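Local coordinates for protein fructose-bisphosphate aldolase class I (Thermoproteus tenax, PDB 1W8S) that is a class I aldolase of the DeoC/LacD family, built on a TIM-barrel fold in which helices surround a curled sheet of mainly parallel strands, at residues A32-M35 with S40-P43; L49-G54 with D70-L75; K208-F213 with R237-K242. The protein carries 2 engineered substitutions. All coordinates share one frame; numbering follows the deposited sequence. Where two conformers were deposited one is given.

Interaction 1 (A32-M35 with S40-P43); sequences ADFM and SADP
Inside the loop that joins helix 25-28 to helix 43-53 of the barrel, two short 3-10 turns are brought together by the ring of F34, which lies against S40 and A41. It illustrates how two turns of one barrel loop can be packed through a single aromatic side chain. A41 sits over a face of the ring, with its CA 4.0 Å from the F34 ring centroid and 25° off the normal, a CH-pi contact. Beside it on that face, offset toward the rim, the carbonyl oxygen of S40 stands 3.7 Å above the F34 plane; it is hydrogen-bonded to Y23 OH. The methyl of A41 reaches the same flank, its CB 3.8 Å from F34 CD2. With CG anti to the carbonyl carbon (chi1 -56°), F34 projects its ring across to the second turn.

The hydroxyl of S40 comes in beside the root of the ring, OG lying 3.3 Å from F34 CA. A water bridges the two turns by donating to both D33 O (2.8 Å) and S40 OG (2.9 Å), while S40 OG is also hydrogen-bonded to N37 O within the loop. Beyond the pair, F34 meets W235 of helix 232-235 edge-to-face, and A41 O is bonded to R166 of a second subunit; D33 OD2 is hydrogen-bonded to H29 ND1, the D33 side chain lying about 6 Å from the bound 1,6-di-O-phosphono-beta-D-fructofuranose.

No direct hydrogen bond links the two turns. Dispersion and CH-pi contact therefore join them, with the water bridge supplying the polar link and S40 OG gripped by carbonyl and water alike.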
loop_
_atom_site.group_PDB
_atom_site.type_symbol
_atom_site.label_atom_id
_atom_site.label_comp_id
_atom_site.label_asym_id
_atom_site.label_seq_id
_atom_site.Cartn_x
_atom_site.Cartn_y
_atom_site.Cartn_z
ATOM N N ALA E 32 -20.818 -11.386 -22.799
ATOM C CA ALA E 32 -21.151 -11.047 -24.173
ATOM C C ALA E 32 -20.414 -11.983 -25.183
ATOM O O ALA E 32 -20.970 -12.317 -26.209
ATOM C CB ALA E 32 -20.861 -9.565 -24.455
ATOM N N ASP E 33 -19.223 -12.450 -24.807
ATOM C CA ASP E 33 -18.429 -13.469 -25.546
ATOM C C ASP E 33 -19.245 -14.747 -25.788
ATOM O O ASP E 33 -18.965 -15.469 -26.736
ATOM C CB ASP E 33 -17.134 -13.841 -24.749
ATOM C CG ASP E 33 -15.893 -12.941 -25.088
ATOM O OD1 ASP E 33 -16.014 -11.954 -25.864
ATOM O OD2 ASP E 33 -14.750 -13.172 -24.642
ATOM N N PHE E 34 -20.242 -15.017 -24.939
ATOM C CA PHE E 34 -20.967 -16.290 -24.940
ATOM C C PHE E 34 -22.269 -16.315 -25.731
ATOM O O PHE E 34 -22.853 -17.376 -25.852
ATOM C CB PHE E 34 -21.303 -16.736 -23.505
ATOM C CG PHE E 34 -20.105 -16.853 -22.593
ATOM C CD1 PHE E 34 -18.867 -17.267 -23.072
ATOM C CD2 PHE E 34 -20.233 -16.555 -21.234
ATOM C CE1 PHE E 34 -17.758 -17.377 -22.207
ATOM C CE2 PHE E 34 -19.133 -16.671 -20.360
ATOM C CZ PHE E 34 -17.898 -17.061 -20.857
ATOM N N MET E 35 -22.743 -15.171 -26.226
ATOM C CA MET E 35 -24.023 -15.109 -26.967
ATOM C C MET E 35 -23.992 -15.861 -28.316
ATOM O O MET E 35 -24.987 -16.481 -28.716
ATOM C CB MET E 35 -24.449 -13.648 -27.204
ATOM C CG MET E 35 -24.747 -12.869 -25.905
ATOM S SD MET E 35 -26.388 -12.092 -25.881
ATOM C CE MET E 35 -27.474 -13.552 -25.792
ATOM N N SER E 40 -21.496 -22.103 -24.647
ATOM C CA SER E 40 -20.179 -21.678 -24.142
ATOM C C SER E 40 -20.170 -21.012 -22.752
ATOM O O SER E 40 -19.101 -20.929 -22.137
ATOM C CB SER E 40 -19.462 -20.751 -25.140
ATOM O OG SER E 40 -20.097 -19.491 -25.261
ATOM N N ALA E 41 -21.322 -20.519 -22.304
ATOM C CA ALA E 41 -21.504 -20.035 -20.915
ATOM C C ALA E 41 -21.523 -21.128 -19.863
ATOM O O ALA E 41 -21.381 -20.850 -18.682
ATOM C CB ALA E 41 -22.806 -19.250 -20.797
ATOM N N ASP E 42 -21.722 -22.368 -20.285
ATOM C CA ASP E 42 -21.767 -23.516 -19.380
ATOM C C ASP E 42 -20.364 -24.151 -19.277
ATOM O O ASP E 42 -19.879 -24.741 -20.274
ATOM C CB ASP E 42 -22.775 -24.535 -19.943
ATOM C CG ASP E 42 -22.931 -25.750 -19.058
ATOM O OD1 ASP E 42 -22.220 -25.845 -18.027
ATOM O OD2 ASP E 42 -23.776 -26.635 -19.304
ATOM N N PRO E 43 -19.687 -24.025 -18.119
ATOM C CA PRO E 43 -18.358 -24.607 -17.974
ATOM C C PRO E 43 -18.334 -26.127 -18.185
ATOM O O PRO E 43 -17.304 -26.647 -18.632
ATOM C CB PRO E 43 -17.937 -24.204 -16.545
ATOM C CG PRO E 43 -18.736 -23.057 -16.218
ATOM C CD PRO E 43 -20.115 -23.378 -16.862
HETATM O O HOH W 1 -19.859 -17.908 -27.735
#

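Interaction 2 (L49-G54 with D70-L75); sequences LARDAG and DGSVPL
A50 and R51, near the end of helix 43-53, make apolar contact with S72 and V73 of the loop between helix 62-68 and strand 75-81, on the outside of the barrel; A50 also packs on V58 of strand 57-60. One methyl of V73 does most of the work: CG2 is 3.8 Å from R51 CG and 4.2 Å from A50 CB. That branch lies anti to the carbonyl carbon, V73 having CG1 anti to its backbone N (chi1 175°), and it is thereby aimed at the helix. The R51 chain crosses V73 at a slant, and farther out its CD rests 3.8 Å from S72 CB, so the aliphatic part of the arginine borders the loop.

Hydrogen bonding between the segments is indirect. A water accepts from R51 NE at 3.1 Å, in the plane of the guanidinium at its edge, and donates to S72 OG over the same 3.1 Å. Within the loop, D70 OD1 closes an Asx turn by accepting from S72 N (3.1 Å), which approaches from above the carboxylate plane. The same oxygen takes a second bond, 2.7 Å from S72 OG on its syn side.

Charge pairing stays on the helix, where R51 NH2 forms a salt bridge with D52 OD1 at 3.3 Å. The bend of the arginine chain, almost eclipsed at chi3 (-5°), turns the guanidinium back in that direction.

The serine hydroxyl is thus used twice, giving its proton to D70 and receiving one from the water. Its bond to D70 OD1, beside the Asx turn, probably fixes its direction, and the polar, more exposed side relies on solvent for its bridge while the valine and alanine methyls meet on the buried side.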
loop_
_atom_site.group_PDB
_atom_site.type_symbol
_atom_site.label_atom_id
_atom_site.label_comp_id
_atom_site.label_asym_id
_atom_site.label_seq_id
_atom_site.Cartn_x
_atom_site.Cartn_y
_atom_site.Cartn_z
ATOM N N LEU E 49 -15.940 -30.351 -24.269
ATOM C CA LEU E 49 -15.277 -29.910 -25.487
ATOM C C LEU E 49 -13.761 -30.167 -25.457
ATOM O O LEU E 49 -13.217 -30.729 -26.393
ATOM C CB LEU E 49 -15.576 -28.427 -25.679
ATOM C CG LEU E 49 -15.171 -27.777 -26.991
ATOM C CD1 LEU E 49 -15.814 -28.491 -28.203
ATOM C CD2 LEU E 49 -15.558 -26.296 -26.964
ATOM N N ALA E 50 -13.083 -29.769 -24.378
ATOM C CA ALA E 50 -11.639 -30.010 -24.251
ATOM C C ALA E 50 -11.299 -31.489 -24.263
ATOM O O ALA E 50 -10.359 -31.889 -24.894
ATOM C CB ALA E 50 -11.064 -29.341 -22.977
ATOM N N ARG E 51 -12.091 -32.290 -23.559
ATOM C CA ARG E 51 -11.973 -33.746 -23.576
ATOM C C ARG E 51 -12.187 -34.322 -24.983
ATOM O O ARG E 51 -11.300 -34.958 -25.567
ATOM C CB ARG E 51 -13.048 -34.338 -22.654
ATOM C CG ARG E 51 -12.557 -34.995 -21.361
ATOM C CD ARG E 51 -13.677 -35.705 -20.507
ATOM N NE ARG E 51 -15.074 -35.564 -20.990
ATOM C CZ ARG E 51 -15.615 -36.242 -22.021
ATOM N NH1 ARG E 51 -14.882 -37.094 -22.733
ATOM N NH2 ARG E 51 -16.898 -36.057 -22.362
ATOM N N ASP E 52 -13.384 -34.106 -25.524
ATOM C CA ASP E 52 -13.784 -34.654 -26.818
ATOM C C ASP E 52 -12.843 -34.266 -27.949
ATOM O O ASP E 52 -12.665 -35.033 -28.891
ATOM C CB ASP E 52 -15.194 -34.200 -27.195
ATOM C CG ASP E 52 -16.280 -34.788 -26.291
ATOM O OD1 ASP E 52 -15.976 -35.673 -25.457
ATOM O OD2 ASP E 52 -17.470 -34.397 -26.352
ATOM N N ALA E 53 -12.243 -33.078 -27.867
ATOM C CA ALA E 53 -11.342 -32.616 -28.911
ATOM C C ALA E 53 -9.903 -33.109 -28.677
ATOM O O ALA E 53 -9.068 -33.031 -29.571
ATOM C CB ALA E 53 -11.378 -31.123 -29.011
ATOM N N GLY E 54 -9.628 -33.615 -27.483
ATOM C CA GLY E 54 -8.338 -34.192 -27.143
ATOM C C GLY E 54 -7.311 -33.153 -26.755
ATOM O O GLY E 54 -6.130 -33.381 -26.908
ATOM N N ASP E 70 -13.598 -31.065 -12.569
ATOM C CA ASP E 70 -13.931 -32.473 -12.306
ATOM C C ASP E 70 -12.736 -33.409 -12.550
ATOM O O ASP E 70 -12.889 -34.639 -12.607
ATOM C CB ASP E 70 -15.141 -32.883 -13.168
ATOM C CG ASP E 70 -14.829 -32.913 -14.664
ATOM O OD1 ASP E 70 -13.714 -32.520 -15.120
ATOM O OD2 ASP E 70 -15.674 -33.310 -15.473
ATOM N N GLY E 71 -11.550 -32.838 -12.722
ATOM C CA GLY E 71 -10.334 -33.628 -12.877
ATOM C C GLY E 71 -10.087 -34.269 -14.241
ATOM O O GLY E 71 -9.083 -34.952 -14.409
ATOM N N SER E 72 -10.933 -33.989 -15.228
ATOM C CA SER E 72 -10.958 -34.749 -16.478
ATOM C C SER E 72 -9.940 -34.307 -17.548
ATOM O O SER E 72 -9.636 -35.061 -18.469
ATOM C CB SER E 72 -12.367 -34.717 -17.064
ATOM O OG SER E 72 -12.746 -33.390 -17.429
ATOM N N VAL E 73 -9.458 -33.082 -17.425
ATOM C CA VAL E 73 -8.444 -32.502 -18.296
ATOM C C VAL E 73 -7.552 -31.666 -17.365
ATOM O O VAL E 73 -8.072 -31.008 -16.482
ATOM C CB VAL E 73 -9.132 -31.569 -19.320
ATOM C CG1 VAL E 73 -8.138 -30.855 -20.164
ATOM C CG2 VAL E 73 -10.024 -32.390 -20.230
ATOM N N PRO E 74 -6.246 -31.665 -17.533
ATOM C CA PRO E 74 -5.394 -30.818 -16.683
ATOM C C PRO E 74 -5.824 -29.345 -16.618
ATOM O O PRO E 74 -6.273 -28.751 -17.595
ATOM C CB PRO E 74 -4.019 -30.946 -17.320
ATOM C CG PRO E 74 -4.038 -32.254 -18.052
ATOM C CD PRO E 74 -5.455 -32.478 -18.478
ATOM N N LEU E 75 -5.681 -28.760 -15.440
ATOM C CA LEU E 75 -6.182 -27.422 -15.163
ATOM C C LEU E 75 -5.020 -26.454 -14.925
ATOM O O LEU E 75 -4.125 -26.759 -14.164
ATOM C CB LEU E 75 -7.061 -27.471 -13.925
ATOM C CG LEU E 75 -7.403 -26.152 -13.246
ATOM C CD1 LEU E 75 -8.268 -25.302 -14.136
ATOM C CD2 LEU E 75 -8.086 -26.429 -11.916
HETATM O O HOH W 2 -15.558 -33.567 -18.628
#

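Interaction 3 (K208-F213 with R237-K242); sequences KTEEDF and RRDALK
E210, in the first turn of helix 210-222, runs alongside R237 and reaches D239 in the turn that leads into helix 240-253. In the closely packed part, E210 CG rests over one face of the R237 guanidinium, toward its rim, 3.5 Å from NH1. The two side chains slide past each other in opposite directions, both extended, and their carboxylate and guanidinium planes stand 89° apart. With E210 OE2 still 4.0 Å from R237 NH1 and well out of the guanidinium plane, the attraction is one of charge alone. R237 spends its polar end elsewhere, NE being hydrogen-bonded to N233 O, and F243 of helix 240-253 also packs against it, as it does against E210 and F213.

The outer part of the contact is less covered and purely polar. There D239 meets E210 from the opposite direction, the two carboxylates nearly coplanar. E210 OE2 is 2.5 Å from D239 OD2, a spacing that suggests one of the acids holds a proton; the neighbouring arginine would probably temper the remaining negative charge. T209, itself exposed, approaches only obliquely, its O 4.1 Å from R237 NH2. T209 is occupied with its own helix, OG1 accepting from D212 N at 3.1 Å in a capping box whose return bond, T209 N to D212 OD2, is weak at 3.4 Å.

D239, the third residue of a type I turn from R237 to A240, is also at the N-cap position of helix 240-253, but its side chain makes no capping bond. Two helix starts are thus joined side by side on the outside of the barrel, the neighbouring-helix packing characteristic of a TIM barrel, here with the short helix 232-235 between strand 227-230 and the final long helix.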
loop_
_atom_site.group_PDB
_atom_site.type_symbol
_atom_site.label_atom_id
_atom_site.label_comp_id
_atom_site.label_asym_id
_atom_site.label_seq_id
_atom_site.Cartn_x
_atom_site.Cartn_y
_atom_site.Cartn_z
ATOM N N LYS E 208 -12.472 -14.024 -39.154
ATOM C CA LYS E 208 -13.564 -13.971 -40.119
ATOM C C LYS E 208 -13.893 -15.348 -40.694
ATOM O O LYS E 208 -15.061 -15.698 -40.867
ATOM C CB LYS E 208 -13.192 -13.005 -41.241
ATOM C CG LYS E 208 -12.987 -11.575 -40.757
ATOM C CD LYS E 208 -11.736 -10.894 -41.369
ATOM C CE LYS E 208 -12.127 -9.650 -42.173
ATOM N NZ LYS E 208 -12.674 -8.562 -41.300
ATOM N N THR E 209 -12.862 -16.124 -41.006
ATOM C CA THR E 209 -13.055 -17.503 -41.445
ATOM C C THR E 209 -12.212 -18.436 -40.597
ATOM O O THR E 209 -11.198 -18.040 -40.028
ATOM C CB THR E 209 -12.638 -17.689 -42.907
ATOM O OG1 THR E 209 -11.231 -17.452 -43.029
ATOM C CG2 THR E 209 -13.305 -16.654 -43.820
ATOM N N GLU E 210 -12.617 -19.700 -40.572
ATOM C CA GLU E 210 -11.839 -20.725 -39.893
ATOM C C GLU E 210 -10.467 -20.829 -40.530
ATOM O O GLU E 210 -9.483 -21.049 -39.838
ATOM C CB GLU E 210 -12.581 -22.070 -39.920
ATOM C CG GLU E 210 -13.780 -22.021 -38.984
ATOM C CD GLU E 210 -14.563 -23.305 -38.897
ATOM O OE1 GLU E 210 -14.332 -24.231 -39.706
ATOM O OE2 GLU E 210 -15.427 -23.366 -37.998
ATOM N N GLU E 211 -10.401 -20.631 -41.847
ATOM C CA GLU E 211 -9.132 -20.744 -42.547
ATOM C C GLU E 211 -8.134 -19.672 -42.110
ATOM O O GLU E 211 -6.951 -19.941 -42.062
ATOM C CB GLU E 211 -9.334 -20.711 -44.074
ATOM C CG GLU E 211 -8.150 -21.256 -44.863
ATOM C CD GLU E 211 -7.888 -22.729 -44.574
ATOM O OE1 GLU E 211 -8.843 -23.549 -44.683
ATOM O OE2 GLU E 211 -6.731 -23.067 -44.238
ATOM N N ASP E 212 -8.609 -18.470 -41.784
ATOM C CA ASP E 212 -7.737 -17.390 -41.352
ATOM C C ASP E 212 -7.061 -17.843 -40.059
ATOM O O ASP E 212 -5.872 -17.654 -39.897
ATOM C CB ASP E 212 -8.495 -16.094 -41.044
ATOM C CG ASP E 212 -9.033 -15.388 -42.267
ATOM O OD1 ASP E 212 -8.513 -15.573 -43.399
ATOM O OD2 ASP E 212 -10.011 -14.614 -42.183
ATOM N N PHE E 213 -7.834 -18.419 -39.135
ATOM C CA PHE E 213 -7.258 -18.908 -37.880
ATOM C C PHE E 213 -6.263 -20.057 -38.044
ATOM O O PHE E 213 -5.216 -20.075 -37.404
ATOM C CB PHE E 213 -8.328 -19.328 -36.877
ATOM C CG PHE E 213 -7.773 -19.508 -35.509
ATOM C CD1 PHE E 213 -7.198 -18.434 -34.846
ATOM C CD2 PHE E 213 -7.759 -20.757 -34.894
ATOM C CE1 PHE E 213 -6.633 -18.595 -33.565
ATOM C CE2 PHE E 213 -7.193 -20.910 -33.598
ATOM C CZ PHE E 213 -6.633 -19.853 -32.966
ATOM N N ARG E 237 -17.596 -20.585 -31.842
ATOM C CA ARG E 237 -18.115 -21.236 -33.050
ATOM C C ARG E 237 -19.199 -22.253 -32.726
ATOM O O ARG E 237 -19.065 -23.028 -31.799
ATOM C CB ARG E 237 -16.991 -21.924 -33.811
ATOM C CG ARG E 237 -15.881 -20.984 -34.152
ATOM C CD ARG E 237 -14.766 -21.605 -34.954
ATOM N NE ARG E 237 -13.734 -20.615 -35.293
ATOM C CZ ARG E 237 -13.903 -19.645 -36.175
ATOM N NH1 ARG E 237 -15.046 -19.531 -36.826
ATOM N NH2 ARG E 237 -12.921 -18.775 -36.411
ATOM N N ARG E 238 -20.277 -22.248 -33.506
ATOM C CA ARG E 238 -21.339 -23.240 -33.336
ATOM C C ARG E 238 -20.854 -24.634 -33.744
ATOM O O ARG E 238 -21.373 -25.635 -33.242
ATOM C CB ARG E 238 -22.583 -22.849 -34.130
ATOM C CG ARG E 238 -23.429 -21.761 -33.451
ATOM C CD ARG E 238 -24.329 -21.004 -34.441
ATOM N NE ARG E 238 -23.527 -20.491 -35.560
ATOM C CZ ARG E 238 -23.937 -20.342 -36.825
ATOM N NH1 ARG E 238 -25.190 -20.638 -37.192
ATOM N NH2 ARG E 238 -23.073 -19.874 -37.730
ATOM N N ASP E 239 -19.851 -24.684 -34.629
ATOM C CA ASP E 239 -19.157 -25.941 -34.964
ATOM C C ASP E 239 -17.872 -26.111 -34.124
ATOM O O ASP E 239 -16.822 -26.528 -34.635
ATOM C CB ASP E 239 -18.872 -26.036 -36.486
ATOM C CG ASP E 239 -17.804 -25.027 -36.974
ATOM O OD1 ASP E 239 -17.724 -23.906 -36.418
ATOM O OD2 ASP E 239 -17.010 -25.271 -37.917
ATOM N N ALA E 240 -17.973 -25.794 -32.830
ATOM C CA ALA E 240 -16.796 -25.747 -31.941
ATOM C C ALA E 240 -15.996 -27.045 -31.986
ATOM O O ALA E 240 -14.792 -27.014 -32.194
ATOM C CB ALA E 240 -17.204 -25.436 -30.507
ATOM N N LEU E 241 -16.673 -28.179 -31.821
ATOM C CA LEU E 241 -15.982 -29.463 -31.733
ATOM C C LEU E 241 -15.304 -29.856 -33.045
ATOM O O LEU E 241 -14.144 -30.271 -33.022
ATOM C CB LEU E 241 -16.916 -30.551 -31.254
ATOM C CG LEU E 241 -16.289 -31.944 -31.205
ATOM C CD1 LEU E 241 -15.099 -32.004 -30.248
ATOM C CD2 LEU E 241 -17.363 -32.943 -30.838
ATOM N N LYS E 242 -16.002 -29.706 -34.174
ATOM C CA LYS E 242 -15.422 -29.990 -35.496
ATOM C C LYS E 242 -14.140 -29.191 -35.719
ATOM O O LYS E 242 -13.105 -29.741 -36.077
ATOM C CB LYS E 242 -16.426 -29.677 -36.617
ATOM C CG LYS E 242 -15.964 -30.092 -38.028
ATOM C CD LYS E 242 -17.025 -29.810 -39.108
ATOM C CE LYS E 242 -16.614 -30.396 -40.461
ATOM N NZ LYS E 242 -17.387 -31.633 -40.810
#

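The three contacts follow one another along the chain without interleaving, and together they show how one barrel is held at separate places. Interaction 1 lies in the loop leading into helix 43-53, interaction 2 at the far end of that helix, their centres about 17 Å apart. Interaction 3 joins helices 210-222 and 240-253, about 16 Å from interaction 1 between centres. Although the centres of interactions 2 and 3 are about 20 Å apart, these two touch: L49 and D52 pack on L241, and L49 also on A240. Helix 43-53 thus follows interaction 1, carries one side of interaction 2 and packs on helix 240-253 of interaction 3, bringing an early helix of the barrel against the last one in the chain.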